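PDB 3D82: cupin 2, conserved barrel domain protein from Shewanella frigidimarina NCIMB 400, which is of unknown function but has the barrel fold of the cupin family and holds a nickel ion in the crystal, consistent with a metal-dependent role. Local coordinates for residues 45-49 and 50-54; 71-74 and 75-78. All coordinates share one frame; numbering follows the deposited sequence.

Contact 1 (45-49 and 50-54). With NI (nickel (II) ion), chain L.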
ATOM      1  N   HIS D  45     -10.125   1.228 -20.242  1.00 49.75           N
ATOM      2  CA  HIS D  45      -8.836   0.703 -20.654  1.00 50.18           C
ATOM      3  C   HIS D  45      -8.522  -0.537 -19.842  1.00 50.39           C
ATOM      4  O   HIS D  45      -9.245  -0.842 -18.874  1.00 51.00           O
ATOM      5  CB  HIS D  45      -7.765   1.755 -20.400  1.00 49.65           C
ATOM      6  CG  HIS D  45      -7.535   2.015 -18.952  1.00 48.84           C
ATOM      7  ND1 HIS D  45      -8.477   2.618 -18.145  1.00 52.14           N
ATOM      8  CD2 HIS D  45      -6.506   1.676 -18.144  1.00 50.20           C
ATOM      9  CE1 HIS D  45      -8.023   2.659 -16.905  1.00 51.84           C
ATOM     10  NE2 HIS D  45      -6.826   2.109 -16.881  1.00 51.05           N
ATOM     11  N   GLU D  46      -7.449  -1.223 -20.236  1.00 51.34           N
ATOM     12  CA  GLU D  46      -6.971  -2.439 -19.551  0.50 52.43           C
ATOM     13  C   GLU D  46      -5.438  -2.486 -19.531  1.00 52.58           C
ATOM     14  O   GLU D  46      -4.787  -1.759 -20.278  1.00 51.81           O
ATOM     15  CB  GLU D  46      -7.535  -3.728 -20.197  0.50 51.79           C
ATOM     16  CG  GLU D  46      -6.814  -4.263 -21.473  0.50 56.19           C
ATOM     17  CD  GLU D  46      -7.342  -5.617 -21.946  0.50 53.54           C
ATOM     18  OE1 GLU D  46      -6.519  -6.526 -22.210  0.50 62.37           O
ATOM     19  OE2 GLU D  46      -8.573  -5.796 -22.035  0.50 61.80           O
ATOM     20  N   HIS D  47      -4.898  -3.354 -18.669  1.00 52.13           N
ATOM     21  CA  HIS D  47      -3.458  -3.620 -18.563  1.00 52.26           C
ATOM     22  C   HIS D  47      -3.380  -5.102 -18.833  1.00 51.96           C
ATOM     23  O   HIS D  47      -3.701  -5.921 -17.954  1.00 51.34           O
ATOM     24  CB  HIS D  47      -2.902  -3.215 -17.192  1.00 53.30           C
ATOM     25  CG  HIS D  47      -3.226  -1.801 -16.825  1.00 54.83           C
ATOM     26  ND1 HIS D  47      -2.575  -0.720 -17.378  1.00 56.65           N
ATOM     27  CD2 HIS D  47      -4.185  -1.293 -16.015  1.00 54.54           C
ATOM     28  CE1 HIS D  47      -3.102   0.394 -16.902  1.00 57.91           C
ATOM     29  NE2 HIS D  47      -4.092   0.075 -16.089  1.00 59.43           N
ATOM     30  N   ALA D  48      -3.019  -5.457 -20.064  1.00 52.00           N
ATOM     31  CA  ALA D  48      -3.029  -6.877 -20.482  1.00 53.23           C
ATOM     32  C   ALA D  48      -2.104  -7.818 -19.730  1.00 53.96           C
ATOM     33  O   ALA D  48      -2.435  -9.004 -19.549  1.00 55.70           O
ATOM     34  CB  ALA D  48      -2.757  -7.004 -22.013  1.00 52.54           C
ATOM     35  N   ASP D  49      -0.969  -7.295 -19.277  1.00 54.22           N
ATOM     36  CA  ASP D  49       0.077  -8.121 -18.689  1.00 55.42           C
ATOM     37  C   ASP D  49       0.297  -7.958 -17.194  1.00 53.95           C
ATOM     38  O   ASP D  49       1.194  -8.597 -16.663  1.00 54.79           O
ATOM     39  CB  ASP D  49       1.387  -7.868 -19.461  1.00 56.30           C
ATOM     40  CG  ASP D  49       1.290  -8.263 -20.932  1.00 63.31           C
ATOM     41  OD1 ASP D  49       0.556  -9.230 -21.264  1.00 69.48           O
ATOM     42  OD2 ASP D  49       1.964  -7.616 -21.765  1.00 70.91           O
ATOM     43  N   THR D  50      -0.509  -7.155 -16.503  1.00 52.63           N
ATOM     44  CA  THR D  50      -0.337  -7.012 -15.053  1.00 51.13           C
ATOM     45  C   THR D  50      -1.616  -6.692 -14.295  1.00 50.98           C
ATOM     46  O   THR D  50      -2.491  -5.955 -14.795  1.00 51.32           O
ATOM     47  CB  THR D  50       0.737  -5.898 -14.704  1.00 51.21           C
ATOM     48  OG1 THR D  50       0.944  -5.859 -13.285  1.00 50.56           O
ATOM     49  CG2 THR D  50       0.302  -4.499 -15.185  1.00 48.62           C
ATOM     50  N   ASP D  51      -1.703  -7.230 -13.075  1.00 51.03           N
ATOM     51  CA  ASP D  51      -2.729  -6.803 -12.130  1.00 51.65           C
ATOM     52  C   ASP D  51      -2.350  -5.345 -11.740  1.00 52.46           C
ATOM     53  O   ASP D  51      -1.203  -4.939 -11.881  1.00 51.75           O
ATOM     54  CB  ASP D  51      -2.748  -7.624 -10.857  1.00 51.17           C
ATOM     55  CG  ASP D  51      -3.051  -9.088 -11.091  1.00 52.86           C
ATOM     56  OD1 ASP D  51      -3.680  -9.450 -12.105  1.00 52.19           O
ATOM     57  OD2 ASP D  51      -2.634  -9.872 -10.225  1.00 52.76           O
ATOM     58  N   GLU D  52      -3.321  -4.596 -11.249  1.00 53.36           N
ATOM     59  CA  GLU D  52      -3.126  -3.209 -10.832  1.00 55.93           C
ATOM     60  C   GLU D  52      -3.877  -2.998  -9.518  1.00 54.67           C
ATOM     61  O   GLU D  52      -5.061  -3.332  -9.424  1.00 54.40           O
ATOM     62  CB  GLU D  52      -3.660  -2.256 -11.906  1.00 55.72           C
ATOM     63  CG  GLU D  52      -3.439  -0.779 -11.614  1.00 60.47           C
ATOM     64  CD  GLU D  52      -4.000   0.098 -12.710  1.00 61.13           C
ATOM     65  OE1 GLU D  52      -5.218   0.036 -12.928  1.00 67.35           O
ATOM     66  OE2 GLU D  52      -3.250   0.865 -13.355  1.00 68.06           O
ATOM     67  N   VAL D  53      -3.192  -2.433  -8.528  1.00 54.13           N
ATOM     68  CA  VAL D  53      -3.765  -2.170  -7.219  1.00 54.05           C
ATOM     69  C   VAL D  53      -4.145  -0.704  -7.059  1.00 53.98           C
ATOM     70  O   VAL D  53      -3.384   0.167  -7.433  1.00 54.43           O
ATOM     71  CB  VAL D  53      -2.797  -2.618  -6.087  1.00 54.60           C
ATOM     72  CG1 VAL D  53      -3.285  -2.133  -4.683  1.00 51.02           C
ATOM     73  CG2 VAL D  53      -2.654  -4.157  -6.109  1.00 54.61           C
ATOM     74  N   PHE D  54      -5.346  -0.466  -6.528  1.00 53.05           N
ATOM     75  CA  PHE D  54      -5.826   0.851  -6.135  1.00 54.06           C
ATOM     76  C   PHE D  54      -6.035   0.835  -4.623  1.00 53.17           C
ATOM     77  O   PHE D  54      -6.676  -0.079  -4.095  1.00 52.41           O
ATOM     78  CB  PHE D  54      -7.179   1.179  -6.762  1.00 55.51           C
ATOM     79  CG  PHE D  54      -7.104   1.546  -8.196  1.00 56.37           C
ATOM     80  CD1 PHE D  54      -7.002   0.554  -9.162  1.00 59.01           C
ATOM     81  CD2 PHE D  54      -7.178   2.885  -8.597  1.00 56.72           C
ATOM     82  CE1 PHE D  54      -6.941   0.886 -10.499  1.00 59.83           C
ATOM     83  CE2 PHE D  54      -7.108   3.223  -9.940  1.00 55.56           C
ATOM     84  CZ  PHE D  54      -6.994   2.229 -10.895  1.00 57.10           C
TER
HETATM   85 NI    NI L 500      -5.875   1.164 -14.971  1.00 62.30          NI
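H47 NE2 binds the nickel ion at 2.4 Å, and across the turn E52 OE1 holds the same ion at an equal distance. H45 NE2 is the third ligand from this stretch, at 2.3 Å. Three more atoms, H86 NE2 among them, complete the site. H45, H47 and E52 follow the HxHx4E pattern of the first cupin motif, and H86 comes from the second. The glutamate is a one-oxygen ligand. Its other oxygen, E52 OE2, stays 3.1 Å from the nickel and 3.0 Å from H47 NE2, with no hydrogen to share because that nitrogen is spent on the metal. Imidazole and carboxylate planes stand 66° apart, so the two groups meet aslant rather than stacked. E52 gets there by a straight reach: CG is anti to the backbone N (chi1 -177°), and the chain stays extended to its carboxylate. On the side of H47 away from the metal, T50 CG2 packs 4.0 Å from H47 CB, against the beta carbon that carries the ring. The hydroxyl, T50 OG1, turns the other way and donates to D51 O at 2.7 Å, in the carbonyl plane on a lone pair; it also bonds to N29 of the second subunit. V43 O bonds to H45 ND1, which should fix that ring's rotation. The loop 45-51 thus brings two histidines over the start of strand 52-56, which runs between strands 93-101 and 76-80, while H86 arrives from strand 86-90 of the other sheet.

Contact 2 (71-74 and 75-78)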
ATOM      1  N   THR D  71     -17.292   0.504  -5.382  1.00 53.83           N
ATOM      2  CA  THR D  71     -16.994   1.756  -4.682  1.00 53.57           C
ATOM      3  C   THR D  71     -15.941   1.472  -3.608  1.00 53.48           C
ATOM      4  O   THR D  71     -16.079   0.507  -2.872  1.00 54.60           O
ATOM      5  CB  THR D  71     -18.263   2.336  -4.025  1.00 53.67           C
ATOM      6  OG1 THR D  71     -19.219   2.644  -5.053  1.00 51.02           O
ATOM      7  CG2 THR D  71     -17.959   3.604  -3.197  1.00 50.89           C
ATOM      8  N   LEU D  72     -14.888   2.289  -3.563  1.00 53.48           N
ATOM      9  CA  LEU D  72     -13.827   2.214  -2.551  1.00 54.57           C
ATOM     10  C   LEU D  72     -13.818   3.501  -1.728  1.00 54.72           C
ATOM     11  O   LEU D  72     -13.857   4.600  -2.289  1.00 56.28           O
ATOM     12  CB  LEU D  72     -12.448   2.029  -3.183  1.00 54.31           C
ATOM     13  CG  LEU D  72     -12.064   0.634  -3.685  1.00 56.20           C
ATOM     14  CD1 LEU D  72     -12.926   0.224  -4.873  1.00 58.48           C
ATOM     15  CD2 LEU D  72     -10.578   0.613  -4.082  1.00 56.62           C
ATOM     16  N   GLN D  73     -13.779   3.355  -0.411  1.00 53.87           N
ATOM     17  CA  GLN D  73     -13.668   4.467   0.526  1.00 53.56           C
ATOM     18  C   GLN D  73     -12.212   4.506   1.010  1.00 52.92           C
ATOM     19  O   GLN D  73     -11.437   3.591   0.719  1.00 52.66           O
ATOM     20  CB  GLN D  73     -14.574   4.229   1.738  1.00 53.62           C
ATOM     21  CG  GLN D  73     -16.068   4.093   1.440  1.00 55.83           C
ATOM     22  CD  GLN D  73     -16.690   5.345   0.869  1.00 57.85           C
ATOM     23  OE1 GLN D  73     -16.134   6.442   0.970  1.00 60.12           O
ATOM     24  NE2 GLN D  73     -17.867   5.192   0.276  1.00 60.70           N
ATOM     25  N   ALA D  74     -11.877   5.537   1.797  1.00 51.51           N
ATOM     26  CA  ALA D  74     -10.563   5.665   2.425  1.00 50.75           C
ATOM     27  C   ALA D  74     -10.309   4.412   3.261  1.00 50.93           C
ATOM     28  O   ALA D  74     -11.217   3.913   3.927  1.00 53.43           O
ATOM     29  CB  ALA D  74     -10.481   6.928   3.299  1.00 50.10           C
ATOM     30  N   GLY D  75      -9.104   3.884   3.199  1.00 49.51           N
ATOM     31  CA  GLY D  75      -8.778   2.669   3.940  1.00 50.40           C
ATOM     32  C   GLY D  75      -9.279   1.388   3.287  1.00 51.15           C
ATOM     33  O   GLY D  75      -9.441   0.369   3.973  1.00 51.81           O
ATOM     34  N   GLU D  76      -9.513   1.431   1.967  1.00 51.66           N
ATOM     35  CA  GLU D  76      -9.924   0.260   1.192  1.00 51.24           C
ATOM     36  C   GLU D  76      -9.092   0.140  -0.075  1.00 51.49           C
ATOM     37  O   GLU D  76      -8.606   1.146  -0.606  1.00 51.28           O
ATOM     38  CB  GLU D  76     -11.413   0.285   0.844  1.00 50.33           C
ATOM     39  CG  GLU D  76     -12.300   0.441   2.063  1.00 49.55           C
ATOM     40  CD  GLU D  76     -13.783   0.348   1.778  1.00 51.68           C
ATOM     41  OE1 GLU D  76     -14.215   0.779   0.683  1.00 52.82           O
ATOM     42  OE2 GLU D  76     -14.518  -0.114   2.687  1.00 47.85           O
HETATM   43  N   MSE D  77      -8.942  -1.098  -0.539  1.00 51.07           N
HETATM   44  CA  MSE D  77      -8.197  -1.417  -1.751  1.00 51.11           C
HETATM   45  C   MSE D  77      -8.901  -2.468  -2.602  1.00 51.22           C
HETATM   46  O   MSE D  77      -9.764  -3.248  -2.116  1.00 50.31           O
HETATM   47  CB  MSE D  77      -6.765  -1.912  -1.439  1.00 51.87           C
HETATM   48  CG  MSE D  77      -6.663  -3.224  -0.687  1.00 52.74           C
HETATM   49 SE   MSE D  77      -4.860  -3.934  -0.535  0.75 50.31          SE
HETATM   50  CE  MSE D  77      -4.610  -4.572  -2.386  1.00 50.65           C
ATOM     51  N   TYR D  78      -8.453  -2.525  -3.850  1.00 51.36           N
ATOM     52  CA  TYR D  78      -8.957  -3.477  -4.841  1.00 52.02           C
ATOM     53  C   TYR D  78      -7.847  -3.807  -5.831  1.00 51.94           C
ATOM     54  O   TYR D  78      -7.107  -2.915  -6.221  1.00 52.93           O
ATOM     55  CB  TYR D  78     -10.167  -2.876  -5.581  1.00 51.36           C
ATOM     56  CG  TYR D  78     -10.931  -3.883  -6.389  1.00 53.66           C
ATOM     57  CD1 TYR D  78     -11.930  -4.666  -5.798  1.00 54.01           C
ATOM     58  CD2 TYR D  78     -10.632  -4.103  -7.734  1.00 53.55           C
ATOM     59  CE1 TYR D  78     -12.643  -5.628  -6.553  1.00 59.46           C
ATOM     60  CE2 TYR D  78     -11.331  -5.068  -8.501  1.00 54.50           C
ATOM     61  CZ  TYR D  78     -12.333  -5.826  -7.916  1.00 59.04           C
ATOM     62  OH  TYR D  78     -13.012  -6.758  -8.684  1.00 57.21           O
TER
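Q73 to E76 form a type II beta turn that carries the chain from one sheet of the cupin barrel to the other: strand 69-73 edges the three-stranded sheet, and strand 76-80 belongs to the five-stranded one. The short strand segments on either side run at 142° to each other, their axes 6.2 Å apart at closest. G75 takes the third place of the turn with a positive phi, and a beta carbon there would clash with A74 O. It is also the glycine that opens the second cupin motif, which runs on to H86.

The polar part rests on E76, whose extended side chain reaches back to the start of the turn. Q73 N donates to E76 OE1 at 2.8 Å in a nearly straight bond (171°), although the N-H meets that oxygen from above the carboxylate plane. CG of E76 lies beside its own backbone N (chi1 -55°), which brings the carboxylate round to this end of the turn, where E76 OE1 also comes 3.6 Å from L72 CA. E76 OE2 is bonded to N8 of the second subunit. With the carboxylate cut back to an alanine, Q73 N and N8 of the second subunit would probably both lose their partner.

Q73 and E76 run side by side, with Q73 CB 3.6 Å from E76 OE1. The amide end of Q73 leads off to T60, which bonds to its OE1.

Apolar packing is left to L72, whose side chain reaches across to the strand after the turn. Its methyl L72 CD2 lies against the backbone between M77 and Y78, and touches Y78 CB at 3.8 Å.

In the fold
From the N terminus the chain passes strand 7-8 and helix 9-14, then strands 23-28 and 31-39, before it reaches contact 1, where the loop into strand 52-56 closes round the nickel. Contact 2 comes later and closes the corner between strands 69-73 and 76-80, so the two follow in series and neither encloses the other. Their centres are about 17 Å apart, yet strands 52-56 and 76-80 are antiparallel neighbours and the contacts touch there: F54 N and Y78 O are 3.0 Å apart, probably hydrogen-bonded, and V53 CG1 packs on M77 CE at 3.6 Å. Contact 1 sits by the metal, contact 2 joins the two sheets, and both meet the second subunit.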